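Local coordinates for protein GCN5-related N-acetyltransferase (Kribbella flavida, PDB 4IUS) that probably transfers an acyl group, most likely acetyl from acetyl-coenzyme A, to an amine acceptor, as other GCN5-related N-acetyltransferases do, at residues 105-110 / 225-230; 174-179 / 189-194; 7-12 / 219-224; 101-106 / 246-251; 114-119 / 210-215. The protein carries 1 engineered substitution. All blocks are in the same frame, centred on the assembly; numbering follows the deposited sequence. Where two conformers were deposited one is given.

Contact 1 (105-110 / 225-230); sequences PLLAVE and LTPGDD
Leu107 and Leu225 form an antiparallel hydrogen-bonded pair, and three hydrogen bonds carry the polar part of the contact. Two are reciprocal backbone bonds: Leu107 N gives its proton to Leu225 O at 2.9 Å, and Leu225 N returns one to Leu107 O. The first is nearly straight, 166° at the hydrogen. The third begins where the pairing gives out. In the conformer given, Thr226 OG1 donates to Pro105 O at 2.8 Å, coming from above the carbonyl plane, 36° out of it. The hydroxyl stands anti to the threonine's own backbone N (chi1 -169°), which brings it to the Pro105 carbonyl, so that a side-chain donor continues the bonding past the last backbone pair.

Weaker CA-H...O contacts accompany these bonds, Thr226 CA to Pro105 O and Leu106 CA to Leu225 O, the latter at 3.6 Å.

The apolar contacts join the proline rings and the leucine branches. CG of Pro105 meets CG of Pro227 at 3.7 Å as the two prolines pass at a slant, while Pro227 CD sits 3.3 Å from Pro105 O. Leu107 CD1 approaches Leu225 CD1 at 4.1 Å, and Leu106 sends CD2 against Thr226 CB.

The pairing joins strand 99-109 to the end of strand 222-225 in the mixed sheet of the GNAT domain, just before the chain leaves it as a loop. Strand 242-251 flanks strand 99-109 on its other edge, Leu225 also touches Thr207 of helix 202-216, and Tyr236 lies against both Leu107 and Pro227.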
# COMPACT_ATOMS: atom_id res chain seq x y z
N PRO A 105 1.88 -1.42 11.04
CA PRO A 105 1.21 -0.18 11.37
C PRO A 105 0.91 0.62 10.13
O PRO A 105 1.73 0.65 9.19
CB PRO A 105 2.22 0.51 12.29
CG PRO A 105 3.54 0.03 11.76
CD PRO A 105 3.30 -1.39 11.34
N LEU A 106 -0.20 1.34 10.15
CA LEU A 106 -0.52 2.29 9.11
C LEU A 106 -0.30 3.68 9.70
O LEU A 106 -0.93 4.06 10.68
CB LEU A 106 -1.95 2.16 8.62
CG LEU A 106 -2.35 0.83 8.01
CD1 LEU A 106 -3.67 1.04 7.26
CD2 LEU A 106 -1.26 0.28 7.08
N LEU A 107 0.63 4.40 9.09
CA LEU A 107 1.00 5.75 9.47
C LEU A 107 0.35 6.71 8.48
O LEU A 107 0.22 6.39 7.30
CB LEU A 107 2.50 5.96 9.43
CG LEU A 107 3.42 4.94 10.16
CD1 LEU A 107 4.90 5.38 10.11
CD2 LEU A 107 2.99 4.56 11.54
N ALA A 108 -0.12 7.85 8.95
CA ALA A 108 -0.83 8.77 8.07
C ALA A 108 -0.44 10.22 8.34
O ALA A 108 -0.00 10.56 9.43
CB ALA A 108 -2.35 8.59 8.13
N VAL A 109 -0.68 11.07 7.34
CA VAL A 109 -0.39 12.49 7.47
C VAL A 109 -1.37 13.26 6.56
O VAL A 109 -1.83 12.78 5.51
CB VAL A 109 1.09 12.83 7.09
CG1 VAL A 109 1.35 12.69 5.57
CG2 VAL A 109 1.46 14.24 7.58
N GLU A 110 -1.69 14.48 6.99
CA GLU A 110 -2.56 15.39 6.23
C GLU A 110 -1.71 16.59 5.76
O GLU A 110 -0.63 16.83 6.32
CB GLU A 110 -3.69 15.89 7.09
CG GLU A 110 -4.70 14.79 7.40
CD GLU A 110 -5.95 15.28 8.11
OE1 GLU A 110 -5.83 16.06 9.08
OE2 GLU A 110 -7.06 14.87 7.71
N LEU A 225 0.99 5.25 4.75
CA LEU A 225 1.99 4.25 4.39
C LEU A 225 2.17 3.23 5.48
O LEU A 225 1.73 3.43 6.61
CB LEU A 225 3.32 4.87 4.06
CG LEU A 225 4.03 5.69 5.11
CD1 LEU A 225 4.81 4.78 6.09
CD2 LEU A 225 4.96 6.74 4.47
N THR A 226 2.73 2.09 5.10
CA THR A 226 3.20 1.15 6.06
C THR A 226 4.72 1.04 5.95
O THR A 226 5.26 1.04 4.86
CB THR A 226 2.46 -0.19 5.94
OG1 THR A 226 2.81 -0.94 7.09
CG2 THR A 226 2.86 -0.97 4.71
N PRO A 227 5.45 1.05 7.08
CA PRO A 227 6.90 1.18 7.08
C PRO A 227 7.63 -0.13 7.01
O PRO A 227 7.02 -1.18 7.20
CB PRO A 227 7.19 1.78 8.48
CG PRO A 227 6.11 1.25 9.33
CD PRO A 227 4.90 1.18 8.43
N GLY A 228 8.94 -0.04 6.76
CA GLY A 228 9.90 -1.12 7.00
C GLY A 228 10.10 -2.05 5.81
O GLY A 228 10.93 -2.96 5.86
N ASP A 229 9.35 -1.81 4.74
CA ASP A 229 9.30 -2.76 3.63
C ASP A 229 10.57 -2.78 2.81
O ASP A 229 10.86 -3.77 2.12
CB ASP A 229 8.08 -2.45 2.72
CG ASP A 229 6.74 -2.82 3.37
OD1 ASP A 229 6.71 -3.71 4.28
OD2 ASP A 229 5.69 -2.24 2.95
N ASP A 230 11.34 -1.69 2.91
CA ASP A 230 12.67 -1.57 2.30
C ASP A 230 13.81 -1.92 3.25
O ASP A 230 15.00 -1.75 2.91
CB ASP A 230 12.89 -0.14 1.78
CG ASP A 230 12.60 0.97 2.83
OD1 ASP A 230 12.85 2.13 2.47
OD2 ASP A 230 12.14 0.71 3.97

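Contact 2 (174-179 / 189-194); sequences ATAAWT and AGVGTL
A beta hairpin of strands 171-179 and 185-193 contains this contact, and a beta bulge interrupts its antiparallel pairing. Thr175 pairs with Gly192 and Ala177 with Ala189, so Ala176 alone stands opposite Gly190 and Val191. Each pair has two reciprocal bonds: Thr175 N to Gly192 O is 2.9 Å, and Ala177 N to Ala189 O is also 2.9 Å.

The extra residue is taken up around Gly190, which has positive phi (65°) and whose carbonyl takes no part in the strand bonds. A water bridges that carbonyl to Thr175, donating to Gly190 O and to Thr175 OG1, each at 2.9 Å. Thr175 OG1 also bonds Val164 O on the next strand. Its methyl CG2 lies 3.6 Å from Gly190 O, while Val191 CA makes a CA-H...O contact with Thr175 O.

Small side chains meet across the pairing. Ala176 CB touches Val191 CG2 at 3.8 Å, and Ala174 CB meets CG2 of Thr193 in the conformer given. Helix 202-216 covers Ala176 and Val191, while helix 131-141 packs on Thr175. A bulge in the strand leading to the helix that follows is a feature of the GNAT fold, where it commonly helps shape the acetyl-coenzyme A site; a similar role is plausible here.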
# COMPACT_ATOMS: atom_id res chain seq x y z
N ALA A 174 17.33 7.59 -4.92
CA ALA A 174 16.24 7.20 -4.01
C ALA A 174 14.93 7.53 -4.70
O ALA A 174 14.89 8.32 -5.64
CB ALA A 174 16.31 7.88 -2.65
N THR A 175 13.87 6.88 -4.23
CA THR A 175 12.59 7.01 -4.88
C THR A 175 11.44 6.75 -3.89
O THR A 175 11.65 6.14 -2.84
CB THR A 175 12.49 5.97 -6.05
OG1 THR A 175 11.31 6.24 -6.83
CG2 THR A 175 12.45 4.54 -5.62
N ALA A 176 10.26 7.21 -4.24
CA ALA A 176 8.99 6.90 -3.57
C ALA A 176 7.86 7.18 -4.56
O ALA A 176 8.06 7.90 -5.52
CB ALA A 176 8.81 7.76 -2.30
N ALA A 177 6.72 6.56 -4.32
CA ALA A 177 5.59 6.66 -5.24
C ALA A 177 4.31 6.87 -4.45
O ALA A 177 4.26 6.58 -3.23
CB ALA A 177 5.49 5.35 -6.02
N TRP A 178 3.29 7.36 -5.14
CA TRP A 178 1.96 7.45 -4.56
C TRP A 178 0.96 6.77 -5.49
O TRP A 178 1.08 6.81 -6.70
CB TRP A 178 1.55 8.92 -4.28
CG TRP A 178 1.29 9.81 -5.47
CD1 TRP A 178 0.07 10.08 -6.04
CD2 TRP A 178 2.26 10.64 -6.18
NE1 TRP A 178 0.21 10.96 -7.07
CE2 TRP A 178 1.53 11.32 -7.21
CE3 TRP A 178 3.64 10.81 -6.12
CZ2 TRP A 178 2.15 12.17 -8.09
CZ3 TRP A 178 4.25 11.69 -7.02
CH2 TRP A 178 3.52 12.34 -8.00
N THR A 179 -0.05 6.15 -4.89
CA THR A 179 -1.08 5.51 -5.63
C THR A 179 -2.13 6.49 -6.14
O THR A 179 -2.26 7.60 -5.64
CB THR A 179 -1.80 4.41 -4.81
OG1 THR A 179 -2.47 5.06 -3.72
CG2 THR A 179 -0.82 3.39 -4.29
N ALA A 189 4.21 4.48 -1.21
CA ALA A 189 4.82 3.16 -1.20
C ALA A 189 5.97 3.18 -2.18
O ALA A 189 6.36 4.22 -2.70
CB ALA A 189 3.79 2.07 -1.56
N GLY A 190 6.58 2.05 -2.41
CA GLY A 190 7.67 1.99 -3.37
C GLY A 190 8.89 2.80 -2.94
O GLY A 190 9.63 3.28 -3.79
N VAL A 191 9.12 2.93 -1.65
CA VAL A 191 10.21 3.73 -1.14
C VAL A 191 11.47 2.89 -1.21
O VAL A 191 11.50 1.73 -0.78
CB VAL A 191 9.98 4.24 0.30
CG1 VAL A 191 11.14 5.13 0.78
CG2 VAL A 191 8.68 5.01 0.36
N GLY A 192 12.55 3.46 -1.73
CA GLY A 192 13.84 2.81 -1.67
C GLY A 192 14.98 3.74 -1.93
O GLY A 192 14.82 4.84 -2.42
N THR A 193 16.17 3.26 -1.59
CA THR A 193 17.41 3.93 -1.88
C THR A 193 18.42 2.94 -2.39
O THR A 193 18.39 1.76 -1.99
CB THR A 193 18.02 4.65 -0.67
OG1 THR A 193 18.72 3.71 0.16
CG2 THR A 193 16.94 5.39 0.12
N LEU A 194 19.30 3.39 -3.26
CA LEU A 194 20.41 2.52 -3.64
C LEU A 194 21.22 2.14 -2.39
O LEU A 194 21.40 2.93 -1.47
CB LEU A 194 21.31 3.24 -4.62
CG LEU A 194 20.74 3.43 -6.03
CD1 LEU A 194 21.81 4.20 -6.83
CD2 LEU A 194 20.31 2.12 -6.69
O HOH W 1 9.03 4.44 -6.35

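Contact 3 (7-12 / 219-224); sequences AARIAS and GATLAW. With EDO (1,2-ethanediol), chain E.
The indole of Trp224 carries Ile10 CG2 over one face, 3.7 Å from the centroid of the five-membered ring and 12° off its normal, a CH-pi contact. At the ring's edge and in its plane, NE1 donates to O1 of a 1,2-ethanediol, probably from the crystallisation liquor, at 3.1 Å. The guanidinium of Arg9 has Leu222 CB over one face, with CB 3.8 Å from Arg9 NH1. Its edge binds two oxygens in plane: NH2 donates to Thr221 OG1 at 3.0 Å, and NH1 donates to a water that itself donates to Thr221 O.

Arg9 reaches this far because its chain leaves the helix fully extended, chi1 (-177°) to chi3 all near 180°. Ile10, one residue on, points to the strand and adds CG1 against Leu222 CD2 at 4.1 Å. Leu106 of the adjacent strand also packs against both Ile10 and Trp224.

Residues 7-12 of the helix thus cross 222-224 at about 80°, on the face bearing Leu222 and Trp224. Arg9 NH2 also bonds Asp183 O. Apolar contact of Ile10 with Leu222 and Trp224 is therefore joined by directed bonds from Arg9 to neutral oxygens, and in the bonds described no carboxylate meets the arginine's charge.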
# COMPACT_ATOMS: atom_id res chain seq x y z
N ALA A 7 -9.59 4.77 9.99
CA ALA A 7 -9.31 3.39 9.58
C ALA A 7 -10.28 2.95 8.48
O ALA A 7 -9.90 2.37 7.46
CB ALA A 7 -9.36 2.45 10.78
N ALA A 8 -11.56 3.19 8.71
CA ALA A 8 -12.58 2.87 7.72
C ALA A 8 -12.39 3.67 6.43
O ALA A 8 -12.60 3.12 5.35
CB ALA A 8 -14.00 3.06 8.28
N ARG A 9 -12.01 4.96 6.55
CA ARG A 9 -11.78 5.76 5.35
C ARG A 9 -10.65 5.15 4.51
O ARG A 9 -10.77 5.04 3.29
CB ARG A 9 -11.45 7.17 5.76
CG ARG A 9 -11.26 8.07 4.56
CD ARG A 9 -10.93 9.48 4.93
NE ARG A 9 -10.63 10.24 3.72
CZ ARG A 9 -9.98 11.39 3.73
NH1 ARG A 9 -9.56 11.94 4.86
NH2 ARG A 9 -9.69 11.96 2.58
N ILE A 10 -9.56 4.74 5.16
CA ILE A 10 -8.43 4.17 4.47
C ILE A 10 -8.81 2.83 3.84
O ILE A 10 -8.54 2.58 2.65
CB ILE A 10 -7.23 4.00 5.39
CG1 ILE A 10 -6.66 5.41 5.72
CG2 ILE A 10 -6.17 3.10 4.77
CD1 ILE A 10 -5.59 5.39 6.80
N ALA A 11 -9.50 1.97 4.58
CA ALA A 11 -9.90 0.66 4.03
C ALA A 11 -10.82 0.83 2.83
O ALA A 11 -10.72 0.12 1.83
CB ALA A 11 -10.53 -0.19 5.11
N SER A 12 -11.77 1.74 2.93
CA SER A 12 -12.71 1.99 1.86
C SER A 12 -12.02 2.53 0.60
O SER A 12 -12.34 2.14 -0.51
CB SER A 12 -13.83 2.94 2.31
OG SER A 12 -14.71 2.33 3.23
N GLY A 219 -4.09 15.94 -5.78
CA GLY A 219 -5.41 16.21 -5.16
C GLY A 219 -5.71 15.43 -3.89
O GLY A 219 -6.87 15.40 -3.41
N ALA A 220 -4.69 14.78 -3.33
CA ALA A 220 -4.92 13.98 -2.12
C ALA A 220 -5.12 14.93 -0.93
O ALA A 220 -4.45 15.99 -0.86
CB ALA A 220 -3.75 13.04 -1.85
N THR A 221 -5.95 14.50 0.00
CA THR A 221 -6.11 15.16 1.30
C THR A 221 -5.66 14.30 2.49
O THR A 221 -5.63 14.77 3.63
CB THR A 221 -7.57 15.61 1.49
OG1 THR A 221 -8.41 14.45 1.52
CG2 THR A 221 -7.97 16.54 0.35
N LEU A 222 -5.31 13.06 2.22
CA LEU A 222 -4.79 12.16 3.24
C LEU A 222 -3.78 11.22 2.59
O LEU A 222 -4.12 10.65 1.51
CB LEU A 222 -5.93 11.35 3.92
CG LEU A 222 -5.51 10.36 5.00
CD1 LEU A 222 -4.93 11.06 6.22
CD2 LEU A 222 -6.69 9.45 5.38
N ALA A 223 -2.60 10.99 3.20
CA ALA A 223 -1.62 10.03 2.71
C ALA A 223 -1.34 9.05 3.82
O ALA A 223 -1.25 9.45 4.97
CB ALA A 223 -0.32 10.71 2.28
N TRP A 224 -1.20 7.77 3.48
CA TRP A 224 -0.82 6.76 4.44
C TRP A 224 0.24 5.87 3.87
O TRP A 224 0.41 5.78 2.65
CB TRP A 224 -2.01 5.95 4.94
CG TRP A 224 -2.64 5.08 3.91
CD1 TRP A 224 -3.61 5.43 2.98
CD2 TRP A 224 -2.31 3.71 3.61
NE1 TRP A 224 -3.91 4.36 2.16
CE2 TRP A 224 -3.17 3.30 2.52
CE3 TRP A 224 -1.40 2.79 4.14
CZ2 TRP A 224 -3.13 2.00 1.99
CZ3 TRP A 224 -1.35 1.50 3.58
CH2 TRP A 224 -2.18 1.12 2.55
C1 EDO E . -4.99 4.32 -1.74
O1 EDO E . -5.35 3.73 -0.47
C2 EDO E . -6.27 4.74 -2.46
O2 EDO E . -6.70 3.73 -3.39
O HOH W 2 -7.98 14.35 5.17

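Contact 4 (101-106 / 246-251); sequences VSRPPL and TAVHLG
His249 extends from strand 242-251 over the neighbouring strand 99-109, an antiparallel pair in the GNAT sheet with a classic beta bulge where Val101 and Ser102 both face it. Its CB lies 3.5 Å from Ser102 OG, and CG and ND1 are near the same oxygen. With CG turned away from the carbonyl carbon (chi1 -67°), the ring reaches along the strand to Pro104, whose CG sits over one face, 4.0 Å from the ring centroid and 16° off the normal, a CH-pi contact. The closest ring atom to Pro104 CG is CE1, at 3.8 Å, with NE2 a little farther. ND1 is hydrogen-bonded to Arg261 O, and Ser102 OG to Arg261 OXT, so both side chains hold the C-terminal residue. With the histidine cut back to an alanine, Arg261 O would probably lose this partner and Pro104 the ring it rests on.

The backbone bonds surround the bulge. His249 O accepts from Val101 N, and His249 N donates to Ser102 O in a nearly straight bond, 177° at the hydrogen. At Arg103 and Pro104 the strand is broken: Pro104 has no N-H to give Ala247 O, and Arg103 CA makes a CA-H...O contact with it, 3.0 Å from Ala247 O. Pairing resumes as Ala247 N donates to Pro104 O at 2.9 Å. Ala247 CB is then wedged between that same carbonyl, 3.4 Å from Pro104 O, and Leu106 CD2, at 3.7 Å.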
# COMPACT_ATOMS: atom_id res chain seq x y z
N VAL A 101 0.18 -13.28 9.34
CA VAL A 101 1.62 -13.20 9.18
C VAL A 101 2.22 -11.94 9.80
O VAL A 101 3.33 -11.96 10.28
CB VAL A 101 1.93 -13.33 7.67
CG1 VAL A 101 3.38 -13.03 7.36
CG2 VAL A 101 1.59 -14.75 7.23
N SER A 102 1.46 -10.86 9.77
CA SER A 102 1.94 -9.58 10.28
C SER A 102 0.77 -8.66 10.57
O SER A 102 -0.31 -8.84 10.00
CB SER A 102 2.85 -8.90 9.29
OG SER A 102 2.16 -8.56 8.11
N ARG A 103 1.04 -7.67 11.42
CA ARG A 103 0.10 -6.60 11.72
C ARG A 103 0.85 -5.30 11.59
O ARG A 103 1.17 -4.62 12.57
CB ARG A 103 -0.51 -6.74 13.11
CG ARG A 103 -1.51 -7.87 13.18
CD ARG A 103 -2.07 -8.06 14.57
NE ARG A 103 -1.06 -8.57 15.48
CZ ARG A 103 -1.21 -8.65 16.82
NH1 ARG A 103 -2.32 -8.23 17.41
NH2 ARG A 103 -0.22 -9.13 17.57
N PRO A 104 1.15 -4.92 10.36
CA PRO A 104 1.95 -3.69 10.21
C PRO A 104 1.18 -2.43 10.56
O PRO A 104 -0.03 -2.34 10.34
CB PRO A 104 2.32 -3.70 8.74
CG PRO A 104 1.62 -4.82 8.10
CD PRO A 104 0.85 -5.58 9.09
N PRO A 105 1.88 -1.42 11.04
CA PRO A 105 1.21 -0.18 11.37
C PRO A 105 0.91 0.62 10.13
O PRO A 105 1.73 0.65 9.19
CB PRO A 105 2.22 0.51 12.29
CG PRO A 105 3.54 0.03 11.76
CD PRO A 105 3.30 -1.39 11.34
N LEU A 106 -0.20 1.34 10.15
CA LEU A 106 -0.52 2.29 9.11
C LEU A 106 -0.30 3.68 9.70
O LEU A 106 -0.93 4.06 10.68
CB LEU A 106 -1.95 2.16 8.62
CG LEU A 106 -2.35 0.83 8.01
CD1 LEU A 106 -3.67 1.04 7.26
CD2 LEU A 106 -1.26 0.28 7.08
N THR A 246 -4.08 -0.19 12.22
CA THR A 246 -3.34 -1.44 12.28
C THR A 246 -3.77 -2.27 11.10
O THR A 246 -4.94 -2.67 11.02
CB THR A 246 -3.71 -2.25 13.58
OG1 THR A 246 -3.61 -1.40 14.73
CG2 THR A 246 -2.83 -3.47 13.73
N ALA A 247 -2.87 -2.55 10.16
CA ALA A 247 -3.16 -3.49 9.09
C ALA A 247 -3.00 -4.91 9.62
O ALA A 247 -2.32 -5.15 10.62
CB ALA A 247 -2.22 -3.23 7.91
N VAL A 248 -3.65 -5.84 8.95
CA VAL A 248 -3.51 -7.26 9.27
C VAL A 248 -3.36 -8.00 7.94
O VAL A 248 -4.18 -7.82 7.06
CB VAL A 248 -4.76 -7.81 9.99
CG1 VAL A 248 -4.41 -9.21 10.50
CG2 VAL A 248 -5.17 -6.91 11.19
N HIS A 249 -2.27 -8.74 7.79
CA HIS A 249 -1.98 -9.49 6.56
C HIS A 249 -2.09 -10.95 6.89
O HIS A 249 -1.42 -11.45 7.79
CB HIS A 249 -0.57 -9.17 6.05
CG HIS A 249 -0.40 -7.76 5.58
ND1 HIS A 249 0.74 -7.32 5.00
CD2 HIS A 249 -1.30 -6.71 5.49
CE1 HIS A 249 0.59 -6.03 4.65
NE2 HIS A 249 -0.65 -5.65 4.95
N LEU A 250 -2.98 -11.64 6.19
CA LEU A 250 -3.30 -13.04 6.38
C LEU A 250 -3.03 -13.86 5.13
O LEU A 250 -3.26 -13.37 4.02
CB LEU A 250 -4.78 -13.23 6.74
CG LEU A 250 -5.29 -12.41 7.94
CD1 LEU A 250 -6.00 -11.11 7.56
CD2 LEU A 250 -6.20 -13.31 8.78
N GLY A 251 -2.62 -15.10 5.31
CA GLY A 251 -2.49 -16.00 4.21
C GLY A 251 -3.16 -17.35 4.43
O GLY A 251 -3.24 -17.83 5.55

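Contact 5 (114-119 / 210-215); sequences LLVPEF and ATQQAF
Residues 114-119 run as an extended loop beside the helical turn 210-215, their nearest CA atoms being those of Leu114 and Gln212, 7.4 Å apart, so contact is made by the loop's side chains, one of which rests on the helix backbone.

Leu114 does most of the touching. Its chi1 of 179° swings CG away from the main-chain N and carries the fork of the side chain to the helix surface. CD1 and CD2 both lie near Thr211 CG2, CD1 at 4.0 Å, while CD2 also settles on the backbone of Gln212, 3.6 Å from its N, and meets Gln212 CB at 3.8 Å. The same methyl reaches Phe215 CD2 at 4.1 Å, approaching the ring obliquely. The hydroxyl of Thr211 is engaged with Tyr241 OH and Thr207 O, and its methyl faces Leu114. Were the leucine shortened to an alanine, a gap is likely to open between Thr211 and Phe215, with the Gln212 backbone less covered on this side.

Val116 makes the second, smaller contact. Its CG2 lies 3.6 Å from Gln212 NE2 and 3.9 Å from Gln212 CD, the valine and the extended glutamine crossing at about a right angle. This is van der Waals contact with the amide end of the side chain.

The loop follows strand 99-109 and leads to strand 123-127, passing over the outer surface of helix 202-216, with Val116 and Pro117 also on Ala208. From another side the helix packs on the sheet: Ala210 touches Ala176, while Gln213 and Ala214 meet Trp178 of strand 171-179.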
# COMPACT_ATOMS: atom_id res chain seq x y z
N LEU A 114 2.50 17.86 7.02
CA LEU A 114 3.67 17.31 6.34
C LEU A 114 4.86 18.27 6.49
O LEU A 114 4.73 19.50 6.35
CB LEU A 114 3.39 17.13 4.86
CG LEU A 114 4.55 16.57 4.01
CD1 LEU A 114 4.92 15.15 4.43
CD2 LEU A 114 4.15 16.68 2.55
N LEU A 115 6.03 17.70 6.77
CA LEU A 115 7.31 18.41 6.88
C LEU A 115 8.25 17.80 5.86
O LEU A 115 8.46 16.58 5.85
CB LEU A 115 7.90 18.31 8.31
CG LEU A 115 6.98 18.73 9.49
CD1 LEU A 115 7.48 18.30 10.88
CD2 LEU A 115 6.77 20.24 9.46
N VAL A 116 8.72 18.60 4.90
CA VAL A 116 9.75 18.17 3.98
C VAL A 116 11.08 18.65 4.55
O VAL A 116 11.28 19.86 4.66
CB VAL A 116 9.53 18.67 2.54
CG1 VAL A 116 10.65 18.17 1.64
CG2 VAL A 116 8.15 18.24 2.02
N PRO A 117 12.01 17.73 4.88
CA PRO A 117 13.28 18.14 5.43
C PRO A 117 14.12 18.96 4.47
O PRO A 117 13.90 18.94 3.26
CB PRO A 117 14.00 16.81 5.71
CG PRO A 117 12.91 15.78 5.77
CD PRO A 117 11.90 16.25 4.78
N GLU A 118 15.10 19.67 5.00
CA GLU A 118 16.07 20.33 4.15
C GLU A 118 16.87 19.30 3.37
O GLU A 118 17.23 18.25 3.90
CB GLU A 118 17.01 21.16 5.06
CG GLU A 118 18.18 21.84 4.35
CD GLU A 118 19.01 22.77 5.22
OE1 GLU A 118 18.76 22.86 6.44
OE2 GLU A 118 19.93 23.41 4.64
N PHE A 119 17.16 19.62 2.12
CA PHE A 119 17.95 18.74 1.26
C PHE A 119 19.44 19.03 1.45
O PHE A 119 19.84 20.21 1.41
CB PHE A 119 17.57 18.97 -0.20
CG PHE A 119 16.31 18.26 -0.65
CD1 PHE A 119 15.15 18.24 0.10
CD2 PHE A 119 16.34 17.53 -1.80
CE1 PHE A 119 14.04 17.56 -0.36
CE2 PHE A 119 15.25 16.83 -2.25
CZ PHE A 119 14.11 16.85 -1.54
N ALA A 210 7.34 12.78 -2.36
CA ALA A 210 6.23 12.06 -2.99
C ALA A 210 4.88 12.43 -2.32
O ALA A 210 3.88 12.70 -2.99
CB ALA A 210 6.41 10.56 -2.95
N THR A 211 4.90 12.49 -0.98
CA THR A 211 3.69 12.86 -0.25
C THR A 211 3.27 14.28 -0.66
O THR A 211 2.10 14.56 -0.91
CB THR A 211 3.90 12.78 1.28
OG1 THR A 211 4.36 11.49 1.62
CG2 THR A 211 2.58 13.02 2.00
N GLN A 212 4.25 15.19 -0.69
CA GLN A 212 3.97 16.56 -1.04
C GLN A 212 3.38 16.67 -2.42
O GLN A 212 2.43 17.42 -2.63
CB GLN A 212 5.25 17.38 -0.97
CG GLN A 212 5.05 18.86 -1.23
CD GLN A 212 6.34 19.60 -1.20
OE1 GLN A 212 7.22 19.32 -1.98
NE2 GLN A 212 6.50 20.47 -0.23
N GLN A 213 3.89 15.92 -3.40
CA GLN A 213 3.32 15.96 -4.72
C GLN A 213 1.91 15.36 -4.80
O GLN A 213 1.03 15.89 -5.51
CB GLN A 213 4.29 15.30 -5.72
CG GLN A 213 5.65 15.98 -5.81
CD GLN A 213 5.50 17.47 -5.98
OE1 GLN A 213 4.90 17.93 -6.94
NE2 GLN A 213 5.99 18.25 -5.00
N ALA A 214 1.67 14.29 -4.06
CA ALA A 214 0.34 13.72 -4.00
C ALA A 214 -0.67 14.77 -3.53
O ALA A 214 -1.77 14.86 -4.06
CB ALA A 214 0.32 12.49 -3.09
N PHE A 215 -0.28 15.58 -2.54
CA PHE A 215 -1.16 16.65 -2.05
C PHE A 215 -1.25 17.83 -3.01
O PHE A 215 -2.34 18.38 -3.24
CB PHE A 215 -0.63 17.16 -0.73
CG PHE A 215 -0.68 16.19 0.44
CD1 PHE A 215 -1.61 15.18 0.53
CD2 PHE A 215 0.18 16.33 1.50
CE1 PHE A 215 -1.68 14.36 1.65
CE2 PHE A 215 0.12 15.51 2.62
CZ PHE A 215 -0.81 14.54 2.69

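From the N terminus, helix 6-19 closes the longest loop in contact 3, meeting the start of strand 222-225. Strand 99-109 then serves two neighbours: contact 4 joins its first half to strand 242-251, and contact 1, sharing Pro105 and Leu106, joins its second half to the end of strand 222-225. Contact 3 crosses both of these along the chain. Contact 5, linking loop 114-119 to helix 202-216, nests inside the loops of contacts 1, 3 and 4, and hairpin contact 2 nests within contact 5. Four contacts reach the mixed sheet; contact 5 brings the loop onto helix 202-216, whose Ala210 meets Ala176 of contact 2 and Thr211 meets Ala223 of contact 3.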